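Beta-galactosidase (Geobacillus stearothermophilus, PDB 4OIF) probably hydrolyses terminal non-reducing beta-D-galactose residues from beta-D-galactosides as a zinc-containing GH42 enzyme. Local coordinates at residues A[289-292]-A[293-296]; A[645-648]-A[649-653]. All coordinates share one frame; numbering follows the deposited sequence.

Contact 1: A[289-292]-A[293-296]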
ATOM      1  N   TRP A 289      23.969   8.484   1.002  1.00 11.78           N
ATOM      2  CA  TRP A 289      24.716   9.639   0.509  1.00 13.14           C
ATOM      3  C   TRP A 289      24.316  10.014  -0.912  1.00 12.08           C
ATOM      4  O   TRP A 289      24.147   9.152  -1.769  1.00  6.04           O
ATOM      5  CB  TRP A 289      26.228   9.384   0.550  1.00 13.98           C
ATOM      6  CG  TRP A 289      26.814   9.125   1.925  1.00 14.90           C
ATOM      7  CD1 TRP A 289      27.383   7.958   2.372  1.00 14.63           C
ATOM      8  CD2 TRP A 289      26.901  10.051   3.016  1.00  8.85           C
ATOM      9  NE1 TRP A 289      27.818   8.106   3.672  1.00 11.27           N
ATOM     10  CE2 TRP A 289      27.535   9.378   4.090  1.00  8.49           C
ATOM     11  CE3 TRP A 289      26.512  11.384   3.190  1.00  8.92           C
ATOM     12  CZ2 TRP A 289      27.775   9.992   5.318  1.00 11.51           C
ATOM     13  CZ3 TRP A 289      26.753  11.995   4.412  1.00  7.30           C
ATOM     14  CH2 TRP A 289      27.379  11.297   5.461  1.00  9.30           C
ATOM     15  N   HIS A 290      24.164  11.318  -1.125  1.00 11.39           N
ATOM     16  CA  HIS A 290      23.875  11.908  -2.424  1.00 10.64           C
ATOM     17  C   HIS A 290      22.445  11.648  -2.875  1.00  9.50           C
ATOM     18  O   HIS A 290      22.150  11.703  -4.069  1.00  8.37           O
ATOM     19  CB  HIS A 290      24.865  11.400  -3.481  1.00 11.56           C
ATOM     20  CG  HIS A 290      26.291  11.406  -3.022  1.00 13.07           C
ATOM     21  ND1 HIS A 290      26.942  12.556  -2.629  1.00 11.00           N
ATOM     22  CD2 HIS A 290      27.190  10.401  -2.902  1.00  8.83           C
ATOM     23  CE1 HIS A 290      28.181  12.256  -2.281  1.00 11.10           C
ATOM     24  NE2 HIS A 290      28.356  10.957  -2.438  1.00  7.71           N
ATOM     25  N   ASN A 291      21.559  11.385  -1.916  1.00  9.93           N
ATOM     26  CA  ASN A 291      20.124  11.311  -2.191  1.00 10.97           C
ATOM     27  C   ASN A 291      19.612  12.664  -2.663  1.00 10.17           C
ATOM     28  O   ASN A 291      20.304  13.672  -2.542  1.00  8.75           O
ATOM     29  CB  ASN A 291      19.330  10.837  -0.959  1.00  9.59           C
ATOM     30  CG  ASN A 291      19.349  11.845   0.203  1.00 14.88           C
ATOM     31  OD1 ASN A 291      18.665  12.873   0.171  1.00 12.25           O
ATOM     32  ND2 ASN A 291      20.095  11.516   1.257  1.00 11.87           N
ATOM     33  N   ASP A 292      18.399  12.687  -3.199  1.00 10.98           N
ATOM     34  CA  ASP A 292      17.884  13.921  -3.779  1.00 14.77           C
ATOM     35  C   ASP A 292      16.865  14.612  -2.890  1.00 13.22           C
ATOM     36  O   ASP A 292      16.075  15.413  -3.378  1.00 15.56           O
ATOM     37  CB  ASP A 292      17.272  13.653  -5.170  1.00 16.45           C
ATOM     38  CG  ASP A 292      16.034  12.768  -5.122  1.00 17.31           C
ATOM     39  OD1 ASP A 292      15.751  12.173  -4.050  1.00 12.79           O
ATOM     40  OD2 ASP A 292      15.360  12.651  -6.178  1.00 14.05           O
ATOM     41  N   TRP A 293      16.870  14.325  -1.592  1.00 11.08           N
ATOM     42  CA  TRP A 293      15.875  14.965  -0.734  1.00 15.55           C
ATOM     43  C   TRP A 293      16.471  15.791   0.405  1.00 13.12           C
ATOM     44  O   TRP A 293      15.745  16.469   1.120  1.00 19.25           O
ATOM     45  CB  TRP A 293      14.896  13.923  -0.172  1.00  9.82           C
ATOM     46  CG  TRP A 293      15.520  12.830   0.627  1.00 12.06           C
ATOM     47  CD1 TRP A 293      15.946  12.901   1.920  1.00 11.62           C
ATOM     48  CD2 TRP A 293      15.769  11.491   0.195  1.00 11.35           C
ATOM     49  NE1 TRP A 293      16.450  11.690   2.321  1.00 16.70           N
ATOM     50  CE2 TRP A 293      16.355  10.806   1.278  1.00 16.66           C
ATOM     51  CE3 TRP A 293      15.557  10.804  -1.002  1.00 13.46           C
ATOM     52  CZ2 TRP A 293      16.737   9.467   1.199  1.00 14.74           C
ATOM     53  CZ3 TRP A 293      15.930   9.472  -1.078  1.00 16.97           C
ATOM     54  CH2 TRP A 293      16.516   8.819   0.015  1.00 14.71           C
ATOM     55  N   GLU A 294      17.786  15.755   0.573  1.00 12.77           N
ATOM     56  CA  GLU A 294      18.411  16.572   1.601  1.00  8.84           C
ATOM     57  C   GLU A 294      19.853  16.895   1.251  1.00 12.35           C
ATOM     58  O   GLU A 294      20.456  16.240   0.406  1.00 12.33           O
ATOM     59  CB  GLU A 294      18.367  15.860   2.947  1.00 10.32           C
ATOM     60  CG  GLU A 294      19.059  14.528   2.883  1.00 12.13           C
ATOM     61  CD  GLU A 294      18.980  13.771   4.173  1.00 14.24           C
ATOM     62  OE1 GLU A 294      18.454  14.330   5.166  1.00 22.46           O
ATOM     63  OE2 GLU A 294      19.449  12.614   4.186  1.00 10.96           O
ATOM     64  N   SER A 295      20.409  17.893   1.925  1.00 13.47           N
ATOM     65  CA  SER A 295      21.811  18.230   1.746  1.00 11.53           C
ATOM     66  C   SER A 295      22.735  17.168   2.353  1.00  8.76           C
ATOM     67  O   SER A 295      22.345  16.421   3.246  1.00 10.49           O
ATOM     68  CB  SER A 295      22.115  19.580   2.378  1.00  6.08           C
ATOM     69  OG  SER A 295      22.216  19.429   3.781  1.00 13.76           O
ATOM     70  N   THR A 296      23.967  17.113   1.863  1.00  9.04           N
ATOM     71  CA  THR A 296      24.973  16.227   2.414  1.00  6.79           C
ATOM     72  C   THR A 296      25.200  16.542   3.903  1.00 12.47           C
ATOM     73  O   THR A 296      25.394  15.634   4.727  1.00  8.87           O
ATOM     74  CB  THR A 296      26.280  16.353   1.616  1.00  6.57           C
ATOM     75  OG1 THR A 296      26.044  15.940   0.264  1.00 11.65           O
ATOM     76  CG2 THR A 296      27.368  15.497   2.210  1.00  7.56           C
TER
HETATM   77  O   HOH W   1      24.597  13.445   0.692  1.00  9.29           O
HETATM   78  O   HOH W   2      22.011  14.187  -0.499  1.00 21.25           O
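N291 and W293 carry this local turn, with T296 closing its far side. The N291 amide lies over one face of the W293 indole, their planes 15° apart. N291 CB sits over the six-membered ring, 3.4 Å from its centroid, as a CH-pi contact. N291 OD1 lies over the five-membered ring, 3.2 Å from W293 CG. The first torsion of N291 (67°) sets its CG between the backbone N and the carbonyl carbon and turns the amide back across the bend. N291 OD1 takes a bond from W293 N (2.9 Å) on an in-plane lone pair and a weak one from E294 N. N291 ND2 gives to the anti lone pair of E294 OE2 (3.2 Å) and also to the A288 carbonyl. E294 OE1 forms a salt bridge with K302. With an alanine here in place of N291, W293 N and E294 N would probably lose this acceptor and the indole its amide cover. T296 O meets the edge of W289, 3.9 Å from CZ3. Water 1 joins H290 N to T296 OG1, which also bonds to E648. W293 also meets Y536 of the second subunit. The N291 OD1 bond to W293 N is that of an Asx turn, here in the TIM-barrel loop between strand 282-284 and helix 296-312.

Contact 2: A[645-648]-A[649-653]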
ATOM      1  N   ASN A 645      34.511  19.126   5.462  1.00 15.05           N
ATOM      2  CA  ASN A 645      33.655  19.855   4.534  1.00 20.35           C
ATOM      3  C   ASN A 645      32.553  18.964   3.976  1.00 14.78           C
ATOM      4  O   ASN A 645      32.758  18.260   2.995  1.00  8.75           O
ATOM      5  CB  ASN A 645      34.487  20.445   3.395  1.00 15.31           C
ATOM      6  CG  ASN A 645      33.661  21.285   2.438  1.00 14.87           C
ATOM      7  OD1 ASN A 645      32.461  21.508   2.647  1.00 14.39           O
ATOM      8  ND2 ASN A 645      34.304  21.761   1.374  1.00 14.53           N
ATOM      9  N   PHE A 646      31.376  19.006   4.598  1.00 14.27           N
ATOM     10  CA  PHE A 646      30.252  18.220   4.107  1.00 12.57           C
ATOM     11  C   PHE A 646      29.421  18.998   3.070  1.00 13.53           C
ATOM     12  O   PHE A 646      28.191  18.932   3.079  1.00  8.52           O
ATOM     13  CB  PHE A 646      29.366  17.764   5.274  1.00  9.66           C
ATOM     14  CG  PHE A 646      29.909  16.564   6.023  1.00 13.12           C
ATOM     15  CD1 PHE A 646      29.890  15.295   5.444  1.00  5.99           C
ATOM     16  CD2 PHE A 646      30.420  16.699   7.316  1.00  9.36           C
ATOM     17  CE1 PHE A 646      30.380  14.178   6.141  1.00  6.03           C
ATOM     18  CE2 PHE A 646      30.908  15.594   8.009  1.00 11.70           C
ATOM     19  CZ  PHE A 646      30.890  14.324   7.411  1.00  6.12           C
ATOM     20  N   THR A 647      30.095  19.737   2.184  1.00  6.12           N
ATOM     21  CA  THR A 647      29.404  20.459   1.116  1.00  8.02           C
ATOM     22  C   THR A 647      30.095  20.180  -0.202  1.00 13.53           C
ATOM     23  O   THR A 647      31.229  19.699  -0.224  1.00 12.70           O
ATOM     24  CB  THR A 647      29.386  21.983   1.329  1.00  8.03           C
ATOM     25  OG1 THR A 647      30.629  22.529   0.882  1.00 15.81           O
ATOM     26  CG2 THR A 647      29.178  22.342   2.799  1.00  8.79           C
ATOM     27  N   GLU A 648      29.434  20.523  -1.301  1.00 11.59           N
ATOM     28  CA  GLU A 648      29.969  20.235  -2.621  1.00 10.60           C
ATOM     29  C   GLU A 648      30.722  21.425  -3.229  1.00 21.36           C
ATOM     30  O   GLU A 648      30.852  21.528  -4.452  1.00 27.99           O
ATOM     31  CB  GLU A 648      28.850  19.782  -3.566  1.00  7.72           C
ATOM     32  CG  GLU A 648      28.414  18.334  -3.376  1.00  9.41           C
ATOM     33  CD  GLU A 648      27.520  18.144  -2.161  1.00 15.81           C
ATOM     34  OE1 GLU A 648      26.720  19.061  -1.843  1.00 12.80           O
ATOM     35  OE2 GLU A 648      27.630  17.083  -1.514  1.00 11.38           O
ATOM     36  N   GLU A 649      31.238  22.312  -2.382  1.00 16.02           N
ATOM     37  CA  GLU A 649      31.987  23.462  -2.881  1.00 16.85           C
ATOM     38  C   GLU A 649      33.198  23.832  -2.021  1.00 17.90           C
ATOM     39  O   GLU A 649      33.385  23.323  -0.909  1.00 17.26           O
ATOM     40  CB  GLU A 649      31.056  24.664  -3.007  1.00 15.86           C
ATOM     41  CG  GLU A 649      30.363  24.998  -1.711  1.00 32.03           C
ATOM     42  CD  GLU A 649      29.235  25.981  -1.893  1.00 52.70           C
ATOM     43  OE1 GLU A 649      29.521  27.175  -2.137  1.00 55.83           O
ATOM     44  OE2 GLU A 649      28.062  25.554  -1.789  1.00 60.24           O
ATOM     45  N   LYS A 650      34.025  24.718  -2.562  1.00 21.16           N
ATOM     46  CA  LYS A 650      35.182  25.213  -1.848  1.00 18.25           C
ATOM     47  C   LYS A 650      34.724  25.948  -0.604  1.00 20.23           C
ATOM     48  O   LYS A 650      33.627  26.515  -0.555  1.00 20.24           O
ATOM     49  CB  LYS A 650      36.024  26.120  -2.734  1.00 19.05           C
ATOM     50  CG  LYS A 650      36.880  25.361  -3.746  1.00 27.62           C
ATOM     51  CD  LYS A 650      37.768  26.307  -4.552  1.00 41.88           C
ATOM     52  CE  LYS A 650      38.223  25.659  -5.848  1.00 38.54           C
ATOM     53  NZ  LYS A 650      38.868  24.352  -5.569  1.00 43.20           N
ATOM     54  N   GLN A 651      35.570  25.935   0.411  1.00 20.12           N
ATOM     55  CA  GLN A 651      35.127  26.354   1.717  1.00 12.63           C
ATOM     56  C   GLN A 651      36.250  26.982   2.550  1.00 13.14           C
ATOM     57  O   GLN A 651      37.219  26.319   2.910  1.00 17.59           O
ATOM     58  CB  GLN A 651      34.519  25.153   2.422  1.00 11.60           C
ATOM     59  CG  GLN A 651      33.483  25.528   3.411  1.00 21.84           C
ATOM     60  CD  GLN A 651      32.242  26.129   2.795  1.00 11.33           C
ATOM     61  OE1 GLN A 651      31.898  27.269   3.089  1.00 18.48           O
ATOM     62  NE2 GLN A 651      31.543  25.358   1.965  1.00  9.17           N
ATOM     63  N   ALA A 652      36.118  28.272   2.840  1.00 14.62           N
ATOM     64  CA  ALA A 652      37.129  28.990   3.612  1.00 18.30           C
ATOM     65  C   ALA A 652      36.904  28.791   5.100  1.00 16.34           C
ATOM     66  O   ALA A 652      35.807  28.971   5.616  1.00 14.10           O
ATOM     67  CB  ALA A 652      37.125  30.473   3.273  1.00 13.87           C
ATOM     68  N   VAL A 653      37.972  28.441   5.789  1.00 13.22           N
ATOM     69  CA  VAL A 653      37.891  28.022   7.165  1.00 19.19           C
ATOM     70  C   VAL A 653      38.979  28.829   7.869  1.00 16.54           C
ATOM     71  O   VAL A 653      39.950  29.198   7.233  1.00 13.15           O
ATOM     72  CB  VAL A 653      38.071  26.473   7.250  1.00 18.56           C
ATOM     73  CG1 VAL A 653      39.027  26.051   8.337  1.00 10.14           C
ATOM     74  CG2 VAL A 653      36.709  25.765   7.324  1.00 12.95           C
TER
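E649 meets N645 and T647 through its backbone. Its carbonyl O accepts from N645 ND2 at 2.9 Å. This bond is close to straight (162°), and the acceptor lies in the N645 amide plane. The same ND2 also gives to the carbonyl of D675, so two backbone oxygens hold this nitrogen. The other end of the amide is held too. N645 OD1 accepts from T647 OG1 at 2.7 Å, in the carbonyl plane on a lone pair, and from T647 N at 3.0 Å, from above that plane. Bonds at both ends of the amide are likely to fix its rotation. E649 N gives a long, weak bond to T647 OG1 (3.3 Å). CG of E649 comes to 3.6 Å from T647 OG1. K650 turns its side chain away, and its NZ forms a salt bridge with D675. Q651 begins the strand. Its CB packs against N645 ND2 at 3.6 Å, and the two amide planes stand nearly perpendicular (89°). The Q651 chain leaves CB with CG anti to the backbone N (chi1 -152°) and then bends at chi2. This brings NE2 to T647 OG1 at 3.2 Å, in a weak bond. T647 OG1 thus gives one bond and accepts two weak ones. Further on, the backbone of Q651 and V653 pairs with strand 671-674. N645 OD1 with T647 N makes an Asx turn. It lies in the loop that carries the chain from strand 638-645 to strand 651-655, between two antiparallel sheets of the C-terminal domain.

How the contacts relate
Contact 1 comes first along the chain, in the TIM-barrel part. It shapes the loop after strand 282-284 and leads into helix 296-312. Contact 2 follows much later, in the C-terminal domain, where it shapes the turn from strand 638-645 into strand 651-655. The two are in series and neither encloses the other. The centres of contact 1 and contact 2 are about 16 Å apart, yet the two touch. T296 OG1 and E648 OE2 are 2.6 Å apart, a probable hydrogen bond, and Y677 shares that carboxylate oxygen. F646 packs against W289 and T296. It also reaches helix 341-351. Together they join the barrel to the C-terminal domain.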